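PDB 5HXD: murein peptide amidase A from Escherichia coli O157:H7, which probably hydrolyses the gamma-D-glutamyl-diaminopimelic acid amide bond of murein tripeptide, as a zinc-dependent amidase of the peptidase M14 family acting in muropeptide degradation. Local coordinates for residues F13-H19 and I30-A34; S23-L29 and N80-C84. All coordinates share one frame; numbering follows the deposited sequence.

Overall arrangement
Contacts 1 and 2 sit about 16 Å apart, centre to centre, and share strand 28-31, one arm of the two-stranded antiparallel hairpin 18-22/28-31. Contact 1 pairs the open end of that hairpin, where residues 13-19 run beside 30-34. Contact 2 takes the turn end, residues 23-29, and sets it on the short helix 81-85, which follows strand 74-76 of the central mixed sheet. Along the chain the segments interleave, in the order 13-19, 23-29, 30-34, 80-84. The two meet directly where H19 CE1 lies 3.4 Å from P28 CB. Both also touch the second subunit, so the hairpin lies between the core of the subunit and its partner.

Contact 1: F13-H19 and I30-A34; sequences FPPGTEH and IWFPA
E18 and W31 form an antiparallel hydrogen-bonded pair: E18 N gives to W31 O at 2.9 Å, and W31 N returns a bond to E18 O at 2.9 Å. The next pair, H19 with I30, is non-hydrogen-bonded, and the imidazole turns an in-plane edge to I30 CG1, 3.5 Å from ND1. On the other face of the hairpin the indole of W31 has NE1 3.3 Å from E18 CB. Its CG sits between the backbone N and the carbonyl carbon (chi1 69°), a torsion that swings the ring across to the E18 backbone and CB, its CD1/NE1 edge toward the carbonyl carbon of H19; NE1 then gives its hydrogen to a water lying in the ring plane. Helix 136-148 buries the indole through L144, R147 and I148. E18 suits its exposed place: its methylene CG packs on P33 CG at 3.6 Å, while the bent chain leads the carboxylate away from W31. P33 CD lies above one face of the indole, toward its rim, so the proline touches both side chains.

F32 turns to the side of helix 53-65 and the second subunit. Its CE1 approaches T17 OG1 to 3.5 Å and also reaches F13, whose ring lies obliquely to it with planes at 38° and centroids 5.2 Å apart. Both phenyl rings pack on L63, apolar on apolar, and L88 and L86 of the second subunit pack on F13 and F32 respectively. The arrangement is the open end of an antiparallel beta hairpin, whose departing chain pairs through F32 with V75 of strand 74-76, the outermost strand of the central M14 sheet within this chain.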
# COMPACT_ATOMS: atom_id res chain seq x y z
N PHE A 13 -15.21 -7.43 2.29
CA PHE A 13 -14.71 -8.79 2.18
C PHE A 13 -15.82 -9.78 2.54
O PHE A 13 -16.59 -9.56 3.48
CB PHE A 13 -13.48 -9.00 3.08
CG PHE A 13 -12.21 -8.35 2.58
CD1 PHE A 13 -11.53 -8.89 1.49
CD2 PHE A 13 -11.70 -7.22 3.20
CE1 PHE A 13 -10.38 -8.30 1.01
CE2 PHE A 13 -10.53 -6.62 2.73
CZ PHE A 13 -9.86 -7.16 1.64
N PRO A 14 -15.91 -10.89 1.78
CA PRO A 14 -16.72 -12.02 2.23
C PRO A 14 -16.19 -12.55 3.57
O PRO A 14 -14.98 -12.53 3.79
CB PRO A 14 -16.54 -13.06 1.11
CG PRO A 14 -15.26 -12.67 0.41
CD PRO A 14 -15.23 -11.16 0.50
N PRO A 15 -17.09 -13.03 4.45
CA PRO A 15 -16.80 -13.50 5.82
C PRO A 15 -15.61 -14.47 5.95
O PRO A 15 -15.17 -15.06 4.95
CB PRO A 15 -18.10 -14.21 6.23
CG PRO A 15 -19.16 -13.62 5.37
CD PRO A 15 -18.50 -13.25 4.07
N GLY A 16 -15.13 -14.66 7.17
CA GLY A 16 -14.11 -15.66 7.45
C GLY A 16 -12.68 -15.13 7.48
O GLY A 16 -11.73 -15.82 7.10
N THR A 17 -12.52 -13.89 7.93
CA THR A 17 -11.20 -13.34 8.10
C THR A 17 -10.71 -13.84 9.45
O THR A 17 -11.51 -14.05 10.38
CB THR A 17 -11.21 -11.80 8.04
OG1 THR A 17 -9.88 -11.34 7.76
CG2 THR A 17 -11.67 -11.20 9.35
N GLU A 18 -9.40 -14.07 9.53
CA GLU A 18 -8.75 -14.50 10.76
C GLU A 18 -7.48 -13.69 10.99
O GLU A 18 -6.99 -13.05 10.07
CB GLU A 18 -8.42 -15.99 10.71
CG GLU A 18 -9.61 -16.93 10.51
CD GLU A 18 -10.73 -16.71 11.52
OE1 GLU A 18 -10.47 -16.40 12.70
OE2 GLU A 18 -11.91 -16.85 11.11
N HIS A 19 -6.94 -13.72 12.20
CA HIS A 19 -5.63 -13.13 12.47
C HIS A 19 -4.58 -14.20 12.81
O HIS A 19 -4.82 -15.03 13.68
CB HIS A 19 -5.70 -12.14 13.64
CG HIS A 19 -6.60 -10.96 13.39
ND1 HIS A 19 -6.52 -10.18 12.25
CD2 HIS A 19 -7.53 -10.38 14.18
CE1 HIS A 19 -7.41 -9.21 12.33
NE2 HIS A 19 -8.03 -9.30 13.49
N ILE A 30 -3.36 -10.51 9.12
CA ILE A 30 -4.68 -10.96 8.69
C ILE A 30 -4.54 -12.04 7.62
O ILE A 30 -3.71 -11.92 6.72
CB ILE A 30 -5.52 -9.77 8.14
CG1 ILE A 30 -5.64 -8.68 9.20
CG2 ILE A 30 -6.89 -10.22 7.69
CD1 ILE A 30 -6.08 -7.30 8.65
N TRP A 31 -5.34 -13.10 7.71
CA TRP A 31 -5.39 -14.08 6.63
C TRP A 31 -6.78 -14.60 6.39
O TRP A 31 -7.68 -14.48 7.23
CB TRP A 31 -4.44 -15.26 6.87
CG TRP A 31 -4.84 -16.16 7.98
CD1 TRP A 31 -4.99 -15.83 9.30
CD2 TRP A 31 -5.12 -17.57 7.89
NE1 TRP A 31 -5.34 -16.94 10.03
CE2 TRP A 31 -5.43 -18.02 9.19
CE3 TRP A 31 -5.13 -18.49 6.84
CZ2 TRP A 31 -5.75 -19.35 9.47
CZ3 TRP A 31 -5.44 -19.81 7.11
CH2 TRP A 31 -5.75 -20.23 8.41
N PHE A 32 -6.94 -15.21 5.23
CA PHE A 32 -8.23 -15.60 4.72
C PHE A 32 -8.20 -17.07 4.42
O PHE A 32 -7.91 -17.44 3.28
CB PHE A 32 -8.57 -14.79 3.47
CG PHE A 32 -8.60 -13.31 3.71
CD1 PHE A 32 -9.78 -12.68 4.02
CD2 PHE A 32 -7.45 -12.55 3.64
CE1 PHE A 32 -9.82 -11.32 4.26
CE2 PHE A 32 -7.48 -11.19 3.87
CZ PHE A 32 -8.67 -10.58 4.18
N PRO A 33 -8.46 -17.92 5.43
CA PRO A 33 -8.43 -19.38 5.28
C PRO A 33 -9.39 -19.86 4.20
O PRO A 33 -10.52 -19.34 4.10
CB PRO A 33 -8.84 -19.91 6.67
CG PRO A 33 -9.44 -18.77 7.37
CD PRO A 33 -8.83 -17.51 6.80
N ALA A 34 -8.95 -20.82 3.38
CA ALA A 34 -9.76 -21.37 2.30
C ALA A 34 -10.98 -22.01 2.92
O ALA A 34 -10.87 -22.65 3.96
CB ALA A 34 -8.98 -22.37 1.46
O HOH W 1 -5.51 -18.13 12.66

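Contact 2: S23-L29 and N80-C84; sequences SLLGAPL and NPDGC
S23 to G26 form a type I beta turn, closed by G26 N to S23 O and followed by a bond from S23 N to A27 O at 2.9 Å. This turn faces the start of the helix beginning at P81, with S23 and D82 6.7 Å apart between CA atoms. D82 buries the most surface, and its carboxylate grips the turn with both oxygens. OD2 accepts from the backbone N of L25 at 2.8 Å on its syn side, 19° out of the carboxylate plane. OD1 takes the hydroxyl of S23 at 2.9 Å, met from above that plane. S23 OG lies between its backbone N and carbonyl carbon (chi1 64°), where it also accepts a bent bond from A27 N at 2.8 Å; serine thus links the carboxylate to the far side of the turn. G26 has a positive phi of 109°, at which a CB would press on the preceding carbonyl oxygen.

P81 supplies the apolar half. L29 crosses it at about a right angle and lays CD2 3.5 Å from P81 CD, while A27 CB touches P81 CB more loosely. A small alanine fits this place, since A27 of the second subunit packs against it. Proline suits the first turn of a helix, where its missing N-H costs no bond; N80 before it is the N-cap, its OD1 accepting a weak bond from G83 N. The hairpin thus closes in a type I turn with a G1 beta bulge, at the dimer interface.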
# COMPACT_ATOMS: atom_id res chain seq x y z
N SER A 23 1.93 -7.29 13.75
CA SER A 23 3.10 -6.55 13.27
C SER A 23 3.82 -5.91 14.44
O SER A 23 3.24 -5.72 15.51
CB SER A 23 2.70 -5.48 12.25
OG SER A 23 1.87 -4.47 12.81
N LEU A 24 5.07 -5.56 14.21
CA LEU A 24 5.87 -4.80 15.16
C LEU A 24 5.20 -3.55 15.76
O LEU A 24 5.34 -3.26 16.95
CB LEU A 24 7.17 -4.38 14.49
CG LEU A 24 8.16 -3.82 15.49
CD1 LEU A 24 8.50 -4.87 16.56
CD2 LEU A 24 9.39 -3.37 14.75
N LEU A 25 4.47 -2.80 14.94
CA LEU A 25 3.83 -1.58 15.42
C LEU A 25 2.42 -1.83 15.97
O LEU A 25 1.74 -0.92 16.45
CB LEU A 25 3.79 -0.52 14.31
CG LEU A 25 5.11 0.17 13.88
CD1 LEU A 25 4.87 1.39 12.99
CD2 LEU A 25 5.96 0.55 15.10
N GLY A 26 1.95 -3.07 15.90
CA GLY A 26 0.70 -3.43 16.56
C GLY A 26 -0.49 -3.71 15.65
O GLY A 26 -1.59 -3.94 16.15
N ALA A 27 -0.29 -3.69 14.34
CA ALA A 27 -1.39 -3.98 13.43
C ALA A 27 -1.68 -5.49 13.43
O ALA A 27 -0.81 -6.28 13.81
CB ALA A 27 -1.06 -3.50 12.03
N PRO A 28 -2.89 -5.89 13.03
CA PRO A 28 -3.05 -7.35 13.00
C PRO A 28 -2.44 -7.95 11.75
O PRO A 28 -2.39 -7.31 10.69
CB PRO A 28 -4.57 -7.56 13.03
CG PRO A 28 -5.15 -6.28 12.57
CD PRO A 28 -4.17 -5.18 12.85
N LEU A 29 -1.93 -9.17 11.88
CA LEU A 29 -1.60 -9.96 10.70
C LEU A 29 -2.86 -10.75 10.32
O LEU A 29 -3.39 -11.51 11.11
CB LEU A 29 -0.39 -10.84 10.98
CG LEU A 29 0.86 -9.98 11.28
CD1 LEU A 29 1.97 -10.80 11.90
CD2 LEU A 29 1.38 -9.28 10.03
N ASN A 80 3.41 -7.63 5.46
CA ASN A 80 4.10 -6.52 6.13
C ASN A 80 3.24 -5.27 6.26
O ASN A 80 3.53 -4.27 5.65
CB ASN A 80 5.38 -6.22 5.35
CG ASN A 80 6.22 -5.11 5.95
OD1 ASN A 80 6.02 -4.71 7.09
ND2 ASN A 80 7.19 -4.64 5.18
N PRO A 81 2.17 -5.32 7.07
CA PRO A 81 1.22 -4.20 7.11
C PRO A 81 1.77 -2.87 7.64
O PRO A 81 1.14 -1.83 7.41
CB PRO A 81 0.10 -4.72 8.02
CG PRO A 81 0.67 -5.86 8.76
CD PRO A 81 1.74 -6.45 7.92
N ASP A 82 2.90 -2.91 8.35
CA ASP A 82 3.60 -1.68 8.76
C ASP A 82 4.39 -1.11 7.57
O ASP A 82 4.53 0.10 7.43
CB ASP A 82 4.57 -1.92 9.94
CG ASP A 82 3.86 -2.27 11.23
OD1 ASP A 82 2.63 -2.07 11.34
OD2 ASP A 82 4.55 -2.75 12.14
N GLY A 83 4.94 -2.01 6.75
CA GLY A 83 5.57 -1.64 5.49
C GLY A 83 4.60 -0.90 4.58
O GLY A 83 4.89 0.26 4.24
N CYS A 84 3.48 -1.54 4.21
CA CYS A 84 2.48 -0.95 3.30
C CYS A 84 2.05 0.47 3.77
O CYS A 84 1.95 1.40 2.95
CB CYS A 84 1.21 -1.84 3.16
SG CYS A 84 1.29 -3.64 3.47